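Long-range contacts in fatty acid synthase 1, isoform A (Drosophila melanogaster, PDB 6FN6), which probably makes long-chain saturated fatty acids from acetyl-CoA and malonyl-CoA with NADPH, this chain being its modifying region of dehydratase, enoylreductase and ketoreductase domains: residues A[782-787]-A[804-809]; A[926-931]-A[1006-1011]; A[950-955]-A[975-980]. One frame throughout, in Å; residues are numbered along the deposited sequence.

Contact 1: residues A[782-787]-A[804-809]; sequences DLVLNS and GRFLEI
Asn786 and Glu808 meet because each carries its CG anti to the backbone N (chi1 -175° in both), which runs the two side chains abreast, and a bend at chi2 then brings the Glu808 carboxylate beside the amide. Asn786 ND2 bonds Glu808 OE1 at 2.8 Å through the syn lone pair of OE1, although the two flat groups stand 83° apart. Both residues are buried, and their other oxygens have mates close by in the chain: Asn786 OD1 takes the N-H of Leu788, Glu808 OE2 that of Gly810. With an alanine in place of Glu808, Asn786 ND2 would probably lose a buried acceptor and Gly810 N its carboxylate mate, leaving the amide held mainly through OD1.

On the same face of the sheet the Phe806 ring fits against aliphatic carbon, its CZ 3.6 Å from Asn786 CB and its CE2 3.7 Å from Val784 CG1. It also meets the ring of Phe831, on the next strand, nearly parallel to it. A flat, apolar residue suits this place between neighbouring strands.

The opposite face carries leucines and Arg805. A bend at chi3 folds the guanidinium back until Asp782 O sits over its centre, 3.9 Å above the plane, while Arg805 NH2 is 3.6 Å from Leu783 CG. NH2 forms a salt bridge with Glu709 and NE a hydrogen bond to Gly703 O. Leu785 CD1 packs at 3.9 Å against Ile809 CG2, against helix 719-731.

Parallel backbone bonds, among them Leu807 N to Val784 O (2.7 Å), join the strands. Together with the linking helix 791-797 they form a beta-alpha-beta unit of the six-stranded parallel sheet, order 3-2-1-4-5-6, the classic Rossmann nucleotide-binding fold, here of the enoylreductase.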
ATOM      1  N   ASP A 782     -11.723  -4.150 -15.571  1.00 55.19           N
ATOM      2  CA  ASP A 782     -10.391  -4.548 -16.024  1.00 56.20           C
ATOM      3  C   ASP A 782      -9.371  -3.421 -15.921  1.00 48.86           C
ATOM      4  O   ASP A 782      -8.174  -3.673 -15.793  1.00 48.22           O
ATOM      5  CB  ASP A 782     -10.447  -5.046 -17.467  1.00 62.61           C
ATOM      6  CG  ASP A 782     -11.381  -6.222 -17.638  1.00 67.34           C
ATOM      7  OD1 ASP A 782     -11.048  -7.316 -17.135  1.00 67.29           O
ATOM      8  OD2 ASP A 782     -12.442  -6.052 -18.273  1.00 69.63           O
ATOM      9  N   LEU A 783      -9.838  -2.179 -16.004  1.00 48.49           N
ATOM     10  CA  LEU A 783      -8.952  -1.031 -15.864  1.00 47.17           C
ATOM     11  C   LEU A 783      -9.614   0.068 -15.051  1.00 46.42           C
ATOM     12  O   LEU A 783     -10.835   0.232 -15.078  1.00 47.22           O
ATOM     13  CB  LEU A 783      -8.548  -0.468 -17.229  1.00 47.70           C
ATOM     14  CG  LEU A 783      -8.039  -1.431 -18.299  1.00 48.88           C
ATOM     15  CD1 LEU A 783      -9.103  -1.625 -19.366  1.00 50.64           C
ATOM     16  CD2 LEU A 783      -6.745  -0.927 -18.911  1.00 48.39           C
ATOM     17  N   VAL A 784      -8.790   0.824 -14.335  1.00 45.00           N
ATOM     18  CA  VAL A 784      -9.247   2.004 -13.622  1.00 44.31           C
ATOM     19  C   VAL A 784      -8.324   3.160 -13.973  1.00 43.39           C
ATOM     20  O   VAL A 784      -7.113   3.082 -13.767  1.00 42.52           O
ATOM     21  CB  VAL A 784      -9.283   1.770 -12.099  1.00 43.55           C
ATOM     22  CG1 VAL A 784      -9.768   3.021 -11.370  1.00 43.01           C
ATOM     23  CG2 VAL A 784     -10.167   0.580 -11.764  1.00 44.51           C
ATOM     24  N   LEU A 785      -8.903   4.225 -14.519  1.00 43.70           N
ATOM     25  CA  LEU A 785      -8.168   5.462 -14.746  1.00 42.85           C
ATOM     26  C   LEU A 785      -8.523   6.428 -13.628  1.00 42.08           C
ATOM     27  O   LEU A 785      -9.600   7.023 -13.632  1.00 42.71           O
ATOM     28  CB  LEU A 785      -8.505   6.062 -16.110  1.00 43.82           C
ATOM     29  CG  LEU A 785      -7.718   7.314 -16.507  1.00 44.43           C
ATOM     30  CD1 LEU A 785      -6.231   7.002 -16.661  1.00 43.00           C
ATOM     31  CD2 LEU A 785      -8.281   7.917 -17.785  1.00 46.36           C
ATOM     32  N   ASN A 786      -7.614   6.576 -12.669  1.00 44.37           N
ATOM     33  CA  ASN A 786      -7.916   7.292 -11.433  1.00 40.56           C
ATOM     34  C   ASN A 786      -7.197   8.640 -11.312  1.00 39.87           C
ATOM     35  O   ASN A 786      -5.992   8.743 -11.554  1.00 38.58           O
ATOM     36  CB  ASN A 786      -7.550   6.420 -10.232  1.00 39.78           C
ATOM     37  CG  ASN A 786      -7.956   7.043  -8.916  1.00 39.41           C
ATOM     38  OD1 ASN A 786      -9.066   7.555  -8.776  1.00 40.06           O
ATOM     39  ND2 ASN A 786      -7.056   7.007  -7.942  1.00 38.54           N
ATOM     40  N   SER A 787      -7.958   9.666 -10.934  1.00 49.34           N
ATOM     41  CA  SER A 787      -7.402  10.969 -10.579  1.00 49.22           C
ATOM     42  C   SER A 787      -7.896  11.384  -9.191  1.00 50.61           C
ATOM     43  O   SER A 787      -7.648  12.504  -8.744  1.00 51.63           O
ATOM     44  CB  SER A 787      -7.777  12.031 -11.615  1.00 50.71           C
ATOM     45  OG  SER A 787      -9.182  12.117 -11.778  1.00 52.91           O
ATOM     46  N   GLY A 804      -6.823  -7.126 -13.387  1.00 68.12           N
ATOM     47  CA  GLY A 804      -7.036  -5.700 -13.559  1.00 66.83           C
ATOM     48  C   GLY A 804      -5.753  -4.896 -13.671  1.00 64.74           C
ATOM     49  O   GLY A 804      -4.671  -5.374 -13.328  1.00 65.83           O
ATOM     50  N   ARG A 805      -5.875  -3.664 -14.157  1.00 48.36           N
ATOM     51  CA  ARG A 805      -4.717  -2.796 -14.344  1.00 46.58           C
ATOM     52  C   ARG A 805      -5.039  -1.361 -13.914  1.00 44.64           C
ATOM     53  O   ARG A 805      -5.769  -0.642 -14.595  1.00 44.23           O
ATOM     54  CB  ARG A 805      -4.255  -2.839 -15.804  1.00 48.53           C
ATOM     55  CG  ARG A 805      -3.794  -4.222 -16.241  1.00 52.41           C
ATOM     56  CD  ARG A 805      -3.511  -4.308 -17.733  1.00 58.05           C
ATOM     57  NE  ARG A 805      -4.688  -4.056 -18.560  1.00 60.88           N
ATOM     58  CZ  ARG A 805      -5.712  -4.894 -18.687  1.00 61.99           C
ATOM     59  NH1 ARG A 805      -5.720  -6.043 -18.027  1.00 64.14           N
ATOM     60  NH2 ARG A 805      -6.735  -4.580 -19.470  1.00 62.68           N
ATOM     61  N   PHE A 806      -4.482  -0.958 -12.776  1.00 46.14           N
ATOM     62  CA  PHE A 806      -4.766   0.350 -12.201  1.00 44.10           C
ATOM     63  C   PHE A 806      -3.871   1.417 -12.822  1.00 43.74           C
ATOM     64  O   PHE A 806      -2.652   1.264 -12.884  1.00 43.68           O
ATOM     65  CB  PHE A 806      -4.571   0.313 -10.685  1.00 43.52           C
ATOM     66  CG  PHE A 806      -5.310   1.392  -9.949  1.00 43.73           C
ATOM     67  CD1 PHE A 806      -4.735   2.635  -9.741  1.00 43.40           C
ATOM     68  CD2 PHE A 806      -6.582   1.158  -9.455  1.00 45.88           C
ATOM     69  CE1 PHE A 806      -5.416   3.623  -9.056  1.00 42.80           C
ATOM     70  CE2 PHE A 806      -7.267   2.143  -8.769  1.00 46.03           C
ATOM     71  CZ  PHE A 806      -6.684   3.377  -8.570  1.00 44.65           C
ATOM     72  N   LEU A 807      -4.490   2.504 -13.265  1.00 50.42           N
ATOM     73  CA  LEU A 807      -3.780   3.566 -13.964  1.00 50.64           C
ATOM     74  C   LEU A 807      -3.906   4.878 -13.202  1.00 48.58           C
ATOM     75  O   LEU A 807      -4.920   5.569 -13.308  1.00 49.63           O
ATOM     76  CB  LEU A 807      -4.328   3.722 -15.383  1.00 48.95           C
ATOM     77  CG  LEU A 807      -4.441   2.420 -16.177  1.00 48.88           C
ATOM     78  CD1 LEU A 807      -5.188   2.647 -17.480  1.00 49.40           C
ATOM     79  CD2 LEU A 807      -3.065   1.835 -16.442  1.00 47.92           C
ATOM     80  N   GLU A 808      -2.879   5.216 -12.429  1.00 38.56           N
ATOM     81  CA  GLU A 808      -2.921   6.417 -11.603  1.00 38.47           C
ATOM     82  C   GLU A 808      -2.384   7.620 -12.373  1.00 37.96           C
ATOM     83  O   GLU A 808      -1.270   7.589 -12.895  1.00 38.77           O
ATOM     84  CB  GLU A 808      -2.118   6.214 -10.315  1.00 43.37           C
ATOM     85  CG  GLU A 808      -2.214   7.372  -9.335  1.00 50.60           C
ATOM     86  CD  GLU A 808      -3.641   7.658  -8.906  1.00 56.97           C
ATOM     87  OE1 GLU A 808      -4.375   6.696  -8.600  1.00 60.42           O
ATOM     88  OE2 GLU A 808      -4.033   8.843  -8.878  1.00 58.20           O
ATOM     89  N   ILE A 809      -3.189   8.674 -12.443  1.00 46.74           N
ATOM     90  CA  ILE A 809      -2.767   9.917 -13.080  1.00 47.05           C
ATOM     91  C   ILE A 809      -2.893  11.086 -12.104  1.00 46.76           C
ATOM     92  O   ILE A 809      -2.712  12.241 -12.485  1.00 45.45           O
ATOM     93  CB  ILE A 809      -3.567  10.177 -14.369  1.00 47.57           C
ATOM     94  CG1 ILE A 809      -5.070  10.205 -14.079  1.00 49.09           C
ATOM     95  CG2 ILE A 809      -3.239   9.115 -15.407  1.00 46.21           C
ATOM     96  CD1 ILE A 809      -5.906  10.696 -15.240  1.00 48.61           C
TER

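Contact 2: residues A[926-931]-A[1006-1011]; sequences SYILVG and GGIFNL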
ATOM      1  N   SER A 926      30.411  40.702 -22.815  1.00 37.73           N
ATOM      2  CA  SER A 926      31.044  40.515 -21.515  1.00 34.36           C
ATOM      3  C   SER A 926      30.571  41.597 -20.555  1.00 32.24           C
ATOM      4  O   SER A 926      30.107  42.656 -20.979  1.00 32.18           O
ATOM      5  CB  SER A 926      32.569  40.538 -21.636  1.00 37.67           C
ATOM      6  OG  SER A 926      33.025  41.740 -22.229  1.00 39.32           O
ATOM      7  N   TYR A 927      30.681  41.322 -19.260  1.00 33.38           N
ATOM      8  CA  TYR A 927      30.267  42.278 -18.243  1.00 36.48           C
ATOM      9  C   TYR A 927      31.293  42.339 -17.125  1.00 37.92           C
ATOM     10  O   TYR A 927      31.529  41.360 -16.409  1.00 37.94           O
ATOM     11  CB  TYR A 927      28.879  41.921 -17.716  1.00 32.04           C
ATOM     12  CG  TYR A 927      27.843  42.034 -18.805  1.00 32.10           C
ATOM     13  CD1 TYR A 927      27.238  43.250 -19.087  1.00 32.83           C
ATOM     14  CD2 TYR A 927      27.502  40.934 -19.582  1.00 32.74           C
ATOM     15  CE1 TYR A 927      26.304  43.364 -20.097  1.00 35.08           C
ATOM     16  CE2 TYR A 927      26.573  41.035 -20.594  1.00 33.33           C
ATOM     17  CZ  TYR A 927      25.976  42.251 -20.852  1.00 35.01           C
ATOM     18  OH  TYR A 927      25.050  42.344 -21.869  1.00 34.08           O
ATOM     19  N   ILE A 928      31.914  43.507 -17.006  1.00 32.76           N
ATOM     20  CA  ILE A 928      32.980  43.736 -16.051  1.00 33.09           C
ATOM     21  C   ILE A 928      32.395  44.265 -14.757  1.00 33.58           C
ATOM     22  O   ILE A 928      31.654  45.244 -14.762  1.00 34.40           O
ATOM     23  CB  ILE A 928      34.024  44.712 -16.618  1.00 34.97           C
ATOM     24  CG1 ILE A 928      34.580  44.190 -17.945  1.00 35.35           C
ATOM     25  CG2 ILE A 928      35.159  44.929 -15.621  1.00 35.09           C
ATOM     26  CD1 ILE A 928      35.316  45.245 -18.743  1.00 36.57           C
ATOM     27  N   LEU A 929      32.720  43.605 -13.653  1.00 39.89           N
ATOM     28  CA  LEU A 929      32.310  44.070 -12.336  1.00 40.97           C
ATOM     29  C   LEU A 929      33.537  44.397 -11.497  1.00 42.29           C
ATOM     30  O   LEU A 929      34.218  43.496 -11.004  1.00 43.26           O
ATOM     31  CB  LEU A 929      31.442  43.024 -11.631  1.00 40.73           C
ATOM     32  CG  LEU A 929      30.037  42.821 -12.207  1.00 40.48           C
ATOM     33  CD1 LEU A 929      30.057  41.929 -13.436  1.00 38.45           C
ATOM     34  CD2 LEU A 929      29.110  42.250 -11.154  1.00 40.30           C
ATOM     35  N   VAL A 930      33.823  45.687 -11.350  1.00 31.70           N
ATOM     36  CA  VAL A 930      34.954  46.125 -10.546  1.00 32.41           C
ATOM     37  C   VAL A 930      34.610  45.905  -9.084  1.00 32.41           C
ATOM     38  O   VAL A 930      33.609  46.423  -8.593  1.00 32.02           O
ATOM     39  CB  VAL A 930      35.311  47.597 -10.819  1.00 32.69           C
ATOM     40  CG1 VAL A 930      36.553  48.003 -10.036  1.00 33.56           C
ATOM     41  CG2 VAL A 930      35.529  47.827 -12.306  1.00 32.73           C
ATOM     42  N   GLY A 931      35.460  45.158  -8.387  1.00 33.00           N
ATOM     43  CA  GLY A 931      35.150  44.703  -7.044  1.00 34.16           C
ATOM     44  C   GLY A 931      34.054  43.657  -7.092  1.00 35.87           C
ATOM     45  O   GLY A 931      33.151  43.631  -6.255  1.00 36.63           O
ATOM     46  N   GLY A1006      29.500  44.686 -22.864  1.00 35.56           N
ATOM     47  CA  GLY A1006      28.145  45.206 -22.903  1.00 33.44           C
ATOM     48  C   GLY A1006      27.830  46.096 -21.716  1.00 34.42           C
ATOM     49  O   GLY A1006      26.948  46.952 -21.789  1.00 36.33           O
ATOM     50  N   GLY A1007      28.558  45.899 -20.619  1.00 31.48           N
ATOM     51  CA  GLY A1007      28.327  46.665 -19.409  1.00 31.03           C
ATOM     52  C   GLY A1007      29.521  46.700 -18.473  1.00 31.17           C
ATOM     53  O   GLY A1007      30.291  45.742 -18.389  1.00 31.13           O
ATOM     54  N   ILE A1008      29.665  47.822 -17.770  1.00 32.88           N
ATOM     55  CA  ILE A1008      30.707  48.004 -16.770  1.00 31.25           C
ATOM     56  C   ILE A1008      30.046  48.434 -15.469  1.00 30.61           C
ATOM     57  O   ILE A1008      29.317  49.423 -15.431  1.00 30.57           O
ATOM     58  CB  ILE A1008      31.765  49.030 -17.242  1.00 31.60           C
ATOM     59  CG1 ILE A1008      32.542  48.466 -18.432  1.00 32.16           C
ATOM     60  CG2 ILE A1008      32.720  49.411 -16.099  1.00 31.79           C
ATOM     61  CD1 ILE A1008      33.495  49.450 -19.077  1.00 32.84           C
ATOM     62  N   PHE A1009      30.288  47.673 -14.411  1.00 30.45           N
ATOM     63  CA  PHE A1009      29.709  47.964 -13.106  1.00 34.16           C
ATOM     64  C   PHE A1009      30.806  48.272 -12.094  1.00 34.74           C
ATOM     65  O   PHE A1009      31.694  47.454 -11.856  1.00 34.19           O
ATOM     66  CB  PHE A1009      28.846  46.793 -12.625  1.00 33.14           C
ATOM     67  CG  PHE A1009      27.796  46.372 -13.612  1.00 30.85           C
ATOM     68  CD1 PHE A1009      26.511  46.886 -13.540  1.00 31.43           C
ATOM     69  CD2 PHE A1009      28.092  45.465 -14.614  1.00 30.05           C
ATOM     70  CE1 PHE A1009      25.543  46.502 -14.450  1.00 30.02           C
ATOM     71  CE2 PHE A1009      27.128  45.081 -15.527  1.00 29.69           C
ATOM     72  CZ  PHE A1009      25.853  45.599 -15.444  1.00 29.42           C
ATOM     73  N   ASN A1010      30.748  49.470 -11.522  1.00 37.68           N
ATOM     74  CA  ASN A1010      31.739  49.913 -10.552  1.00 44.69           C
ATOM     75  C   ASN A1010      31.168  49.788  -9.152  1.00 42.85           C
ATOM     76  O   ASN A1010      30.081  50.293  -8.869  1.00 44.15           O
ATOM     77  CB  ASN A1010      32.162  51.355 -10.829  1.00 53.12           C
ATOM     78  CG  ASN A1010      32.794  51.520 -12.193  1.00 57.51           C
ATOM     79  OD1 ASN A1010      32.103  51.744 -13.187  1.00 58.52           O
ATOM     80  ND2 ASN A1010      34.117  51.403 -12.248  1.00 59.33           N
ATOM     81  N   LEU A1011      31.907  49.116  -8.276  1.00 40.40           N
ATOM     82  CA  LEU A1011      31.417  48.826  -6.936  1.00 40.94           C
ATOM     83  C   LEU A1011      32.301  49.434  -5.855  1.00 45.53           C
ATOM     84  O   LEU A1011      33.392  48.939  -5.572  1.00 43.22           O
ATOM     85  CB  LEU A1011      31.307  47.312  -6.744  1.00 38.71           C
ATOM     86  CG  LEU A1011      30.585  46.588  -7.887  1.00 39.72           C
ATOM     87  CD1 LEU A1011      30.524  45.095  -7.649  1.00 41.28           C
ATOM     88  CD2 LEU A1011      29.183  47.140  -8.091  1.00 42.17           C
TER
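The ring of Tyr927 leans obliquely across Gly1007, CD1 lying 3.3 Å from Gly1007 N, and reaches on to Gly1006. Glycine suits both places, since Tyr927 lies close over the backbone of Gly1006 and Gly1007. Tyr927 CD1 also approaches the edge of the Phe1009 ring, near its plane, at 4.0 Å from CE2. Phe1009 in turn runs side by side with Leu929, both pointing the same way, with CD2 at 4.1 Å from Leu929 CG. On the other face of the sheet Val930 and Asn1010 are likewise abreast, Val930 CG2 being 3.8 Å from Asn1010 ND2, and Ile928 pairs with Ile1008.

Parallel backbone bonds fix the register, such as Phe1009 N to Ile928 O at 2.8 Å. Gly931, with its positive phi (70°), starts the turn into what looks like the glycine-rich Rossmann loop.

The pair lies at the heart of the ketoreductase's Rossmann sheet. Helix 935-946 covers Leu929 and Phe1009, and helices 989-1002 and 1034-1049 cover the face of Ile928 and Asn1010. Strand 951-955 flanks 926-930, and strand 1055-1060 flanks 1005-1011.

Contact 3: residues A[950-955]-A[975-980]; sequences RYIVLT and RGVKVV. With EDO (1,2-ethanediol), chain E.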
ATOM      1  N   ARG A 950      26.584  35.625 -20.172  1.00 39.94           N
ATOM      2  CA  ARG A 950      27.334  34.384 -20.342  1.00 44.47           C
ATOM      3  C   ARG A 950      28.846  34.616 -20.371  1.00 43.25           C
ATOM      4  O   ARG A 950      29.623  33.680 -20.564  1.00 41.98           O
ATOM      5  CB  ARG A 950      26.888  33.679 -21.624  1.00 51.52           C
ATOM      6  CG  ARG A 950      25.470  33.122 -21.562  1.00 58.65           C
ATOM      7  CD  ARG A 950      25.364  31.951 -20.594  1.00 65.68           C
ATOM      8  NE  ARG A 950      23.998  31.443 -20.483  1.00 73.14           N
ATOM      9  CZ  ARG A 950      23.064  31.948 -19.681  1.00 79.02           C
ATOM     10  NH1 ARG A 950      21.853  31.408 -19.655  1.00 79.98           N
ATOM     11  NH2 ARG A 950      23.334  32.990 -18.902  1.00 80.85           N
ATOM     12  N   TYR A 951      29.256  35.865 -20.178  1.00 32.52           N
ATOM     13  CA  TYR A 951      30.669  36.209 -20.069  1.00 32.94           C
ATOM     14  C   TYR A 951      30.860  37.212 -18.938  1.00 32.27           C
ATOM     15  O   TYR A 951      30.376  38.342 -19.010  1.00 31.86           O
ATOM     16  CB  TYR A 951      31.196  36.779 -21.383  1.00 33.80           C
ATOM     17  CG  TYR A 951      31.166  35.807 -22.539  1.00 39.40           C
ATOM     18  CD1 TYR A 951      30.075  35.752 -23.395  1.00 43.09           C
ATOM     19  CD2 TYR A 951      32.232  34.949 -22.779  1.00 43.52           C
ATOM     20  CE1 TYR A 951      30.044  34.868 -24.456  1.00 44.99           C
ATOM     21  CE2 TYR A 951      32.209  34.061 -23.838  1.00 46.30           C
ATOM     22  CZ  TYR A 951      31.113  34.025 -24.673  1.00 46.31           C
ATOM     23  OH  TYR A 951      31.084  33.145 -25.728  1.00 38.01           O
ATOM     24  N   ILE A 952      31.553  36.782 -17.888  1.00 32.29           N
ATOM     25  CA  ILE A 952      31.709  37.590 -16.686  1.00 31.79           C
ATOM     26  C   ILE A 952      33.182  37.841 -16.402  1.00 32.51           C
ATOM     27  O   ILE A 952      34.000  36.920 -16.430  1.00 33.24           O
ATOM     28  CB  ILE A 952      31.031  36.918 -15.476  1.00 31.19           C
ATOM     29  CG1 ILE A 952      29.523  36.786 -15.704  1.00 30.51           C
ATOM     30  CG2 ILE A 952      31.333  37.681 -14.187  1.00 30.93           C
ATOM     31  CD1 ILE A 952      28.774  38.102 -15.780  1.00 35.37           C
ATOM     32  N   VAL A 953      33.513  39.098 -16.120  1.00 36.17           N
ATOM     33  CA  VAL A 953      34.856  39.462 -15.688  1.00 33.73           C
ATOM     34  C   VAL A 953      34.781  40.125 -14.321  1.00 34.09           C
ATOM     35  O   VAL A 953      34.114  41.144 -14.149  1.00 33.12           O
ATOM     36  CB  VAL A 953      35.541  40.385 -16.707  1.00 36.17           C
ATOM     37  CG1 VAL A 953      36.963  40.701 -16.270  1.00 34.48           C
ATOM     38  CG2 VAL A 953      35.531  39.755 -18.093  1.00 36.43           C
ATOM     39  N   LEU A 954      35.473  39.538 -13.352  1.00 34.78           N
ATOM     40  CA  LEU A 954      35.508  40.078 -12.001  1.00 36.65           C
ATOM     41  C   LEU A 954      36.920  40.547 -11.662  1.00 37.55           C
ATOM     42  O   LEU A 954      37.879  39.780 -11.773  1.00 41.12           O
ATOM     43  CB  LEU A 954      35.052  39.025 -10.988  1.00 35.72           C
ATOM     44  CG  LEU A 954      33.720  38.318 -11.262  1.00 32.95           C
ATOM     45  CD1 LEU A 954      33.507  37.198 -10.252  1.00 32.41           C
ATOM     46  CD2 LEU A 954      32.556  39.295 -11.222  1.00 31.22           C
ATOM     47  N   THR A 955      37.046  41.804 -11.244  1.00 33.81           N
ATOM     48  CA  THR A 955      38.343  42.332 -10.845  1.00 34.76           C
ATOM     49  C   THR A 955      38.487  42.209  -9.336  1.00 35.03           C
ATOM     50  O   THR A 955      37.630  42.669  -8.586  1.00 34.46           O
ATOM     51  CB  THR A 955      38.540  43.802 -11.264  1.00 34.76           C
ATOM     52  OG1 THR A 955      37.770  44.660 -10.412  1.00 34.21           O
ATOM     53  CG2 THR A 955      38.131  44.013 -12.712  1.00 34.42           C
ATOM     54  N   ARG A 975      26.873  26.202 -15.136  1.00 42.89           N
ATOM     55  CA  ARG A 975      25.757  26.688 -15.942  1.00 46.34           C
ATOM     56  C   ARG A 975      26.247  27.206 -17.295  1.00 42.19           C
ATOM     57  O   ARG A 975      25.464  27.718 -18.092  1.00 40.55           O
ATOM     58  CB  ARG A 975      24.994  27.790 -15.193  1.00 54.43           C
ATOM     59  CG  ARG A 975      24.039  27.266 -14.123  1.00 62.35           C
ATOM     60  CD  ARG A 975      23.108  28.349 -13.579  1.00 68.12           C
ATOM     61  NE  ARG A 975      23.725  29.126 -12.506  1.00 74.54           N
ATOM     62  CZ  ARG A 975      23.164  30.179 -11.917  1.00 79.66           C
ATOM     63  NH1 ARG A 975      21.963  30.600 -12.294  1.00 81.82           N
ATOM     64  NH2 ARG A 975      23.806  30.815 -10.946  1.00 80.84           N
ATOM     65  N   GLY A 976      27.543  27.063 -17.553  1.00 37.35           N
ATOM     66  CA  GLY A 976      28.106  27.395 -18.848  1.00 38.79           C
ATOM     67  C   GLY A 976      28.571  28.834 -18.985  1.00 40.21           C
ATOM     68  O   GLY A 976      28.702  29.343 -20.100  1.00 42.19           O
ATOM     69  N   VAL A 977      28.847  29.489 -17.861  1.00 45.46           N
ATOM     70  CA  VAL A 977      29.290  30.879 -17.886  1.00 42.79           C
ATOM     71  C   VAL A 977      30.810  30.955 -17.859  1.00 36.63           C
ATOM     72  O   VAL A 977      31.473  30.234 -17.116  1.00 35.45           O
ATOM     73  CB  VAL A 977      28.687  31.680 -16.713  1.00 47.59           C
ATOM     74  CG1 VAL A 977      29.233  33.107 -16.688  1.00 49.10           C
ATOM     75  CG2 VAL A 977      27.174  31.696 -16.803  1.00 47.66           C
ATOM     76  N   LYS A 978      31.354  31.843 -18.682  1.00 46.34           N
ATOM     77  CA  LYS A 978      32.787  32.094 -18.701  1.00 44.06           C
ATOM     78  C   LYS A 978      33.141  33.135 -17.645  1.00 36.18           C
ATOM     79  O   LYS A 978      32.763  34.302 -17.759  1.00 34.81           O
ATOM     80  CB  LYS A 978      33.229  32.563 -20.087  1.00 47.07           C
ATOM     81  CG  LYS A 978      34.696  32.950 -20.190  1.00 53.24           C
ATOM     82  CD  LYS A 978      35.608  31.750 -20.029  1.00 59.56           C
ATOM     83  CE  LYS A 978      37.069  32.162 -20.096  1.00 65.17           C
ATOM     84  NZ  LYS A 978      37.990  30.999 -19.970  1.00 67.61           N
ATOM     85  N   VAL A 979      33.864  32.702 -16.617  1.00 34.94           N
ATOM     86  CA  VAL A 979      34.239  33.584 -15.523  1.00 35.84           C
ATOM     87  C   VAL A 979      35.733  33.863 -15.577  1.00 35.62           C
ATOM     88  O   VAL A 979      36.548  32.942 -15.619  1.00 38.40           O
ATOM     89  CB  VAL A 979      33.854  32.981 -14.163  1.00 34.96           C
ATOM     90  CG1 VAL A 979      34.100  33.989 -13.042  1.00 33.81           C
ATOM     91  CG2 VAL A 979      32.398  32.524 -14.170  1.00 34.01           C
ATOM     92  N   VAL A 980      36.082  35.144 -15.576  1.00 34.98           N
ATOM     93  CA  VAL A 980      37.475  35.557 -15.555  1.00 35.98           C
ATOM     94  C   VAL A 980      37.709  36.405 -14.315  1.00 35.63           C
ATOM     95  O   VAL A 980      36.984  37.369 -14.070  1.00 34.74           O
ATOM     96  CB  VAL A 980      37.852  36.327 -16.839  1.00 36.43           C
ATOM     97  CG1 VAL A 980      39.266  36.874 -16.750  1.00 37.46           C
ATOM     98  CG2 VAL A 980      37.706  35.438 -18.058  1.00 37.06           C
TER
HETATM   99  C1  EDO E2103      38.645  44.714  -5.481  1.00 37.58           C
HETATM  100  O1  EDO E2103      39.931  44.292  -5.022  1.00 39.32           O
HETATM  101  C2  EDO E2103      38.828  45.771  -6.560  1.00 38.69           C
HETATM  102  O2  EDO E2103      39.645  45.244  -7.611  1.00 38.99           O
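The ring of Tyr951 meets Lys978 obliquely, its CD2 3.7 Å from CB of the lysine. The bend at chi2 (68°) carries the Lys978 amine off beyond the ring, and the tyrosine meets CB and CG, which suits an exposed lysine at the border of the sheet. The other flat group, the Arg950 guanidinium, gives NH2 to Val945 O, while CD of its chain approaches Val977 CG2 at 4.2 Å.

Next along the face of Tyr951 and Lys978 come Val953 and Val980, where helix 989-1002 packs. On the other face Ile952 CG1 rests 3.8 Å from Val977 CG1, and Leu954 meets Val979. These branched, apolar residues fill the layer facing helices 935-946 and 963-974. Backbone bonds run alternately across the parallel strands: Ile952 N reaches Lys978 O at 2.8 Å, and Val980 N returns to Ile952 O at 2.9 Å. Gly976, with positive phi, closes helix 963-974 in a Schellman motif and lets the chain turn into strand 978-982.

At the far end, Thr955 OG1 accepts the N-H of Gly931, and an ethanediol, probably from the crystallisation liquor, makes a weak hydrogen bond, its O2 3.4 Å from Thr955 O. Strand 951-955, helix 963-974 and strand 978-982 thus form a beta-alpha-beta unit of the Rossmann fold; the C-terminal end of strand 951-955 probably lies beside the cofactor pocket, as in related NADPH-dependent reductases.

In the fold
Contact 1 comes first along the chain and belongs to the enoylreductase; contacts 2 and 3 follow in the ketoreductase. The centre of contact 1 lies about 57 Å from that of contact 2 and about 50 Å from that of contact 3, without touching either. Contacts 2 and 3 have centres about 11 Å apart and share a sheet: strands 926-930 and 951-955 are neighbours, joined for instance by Leu929 N to Val953 O at 2.9 Å. Contact 3 is nested in the loop closed by contact 2; across the sheet the order is 1005-1011, 926-930, 951-955, 978-982. Two separate Rossmann-type domains, probably one for each reduction step, are thus carried on a single chain.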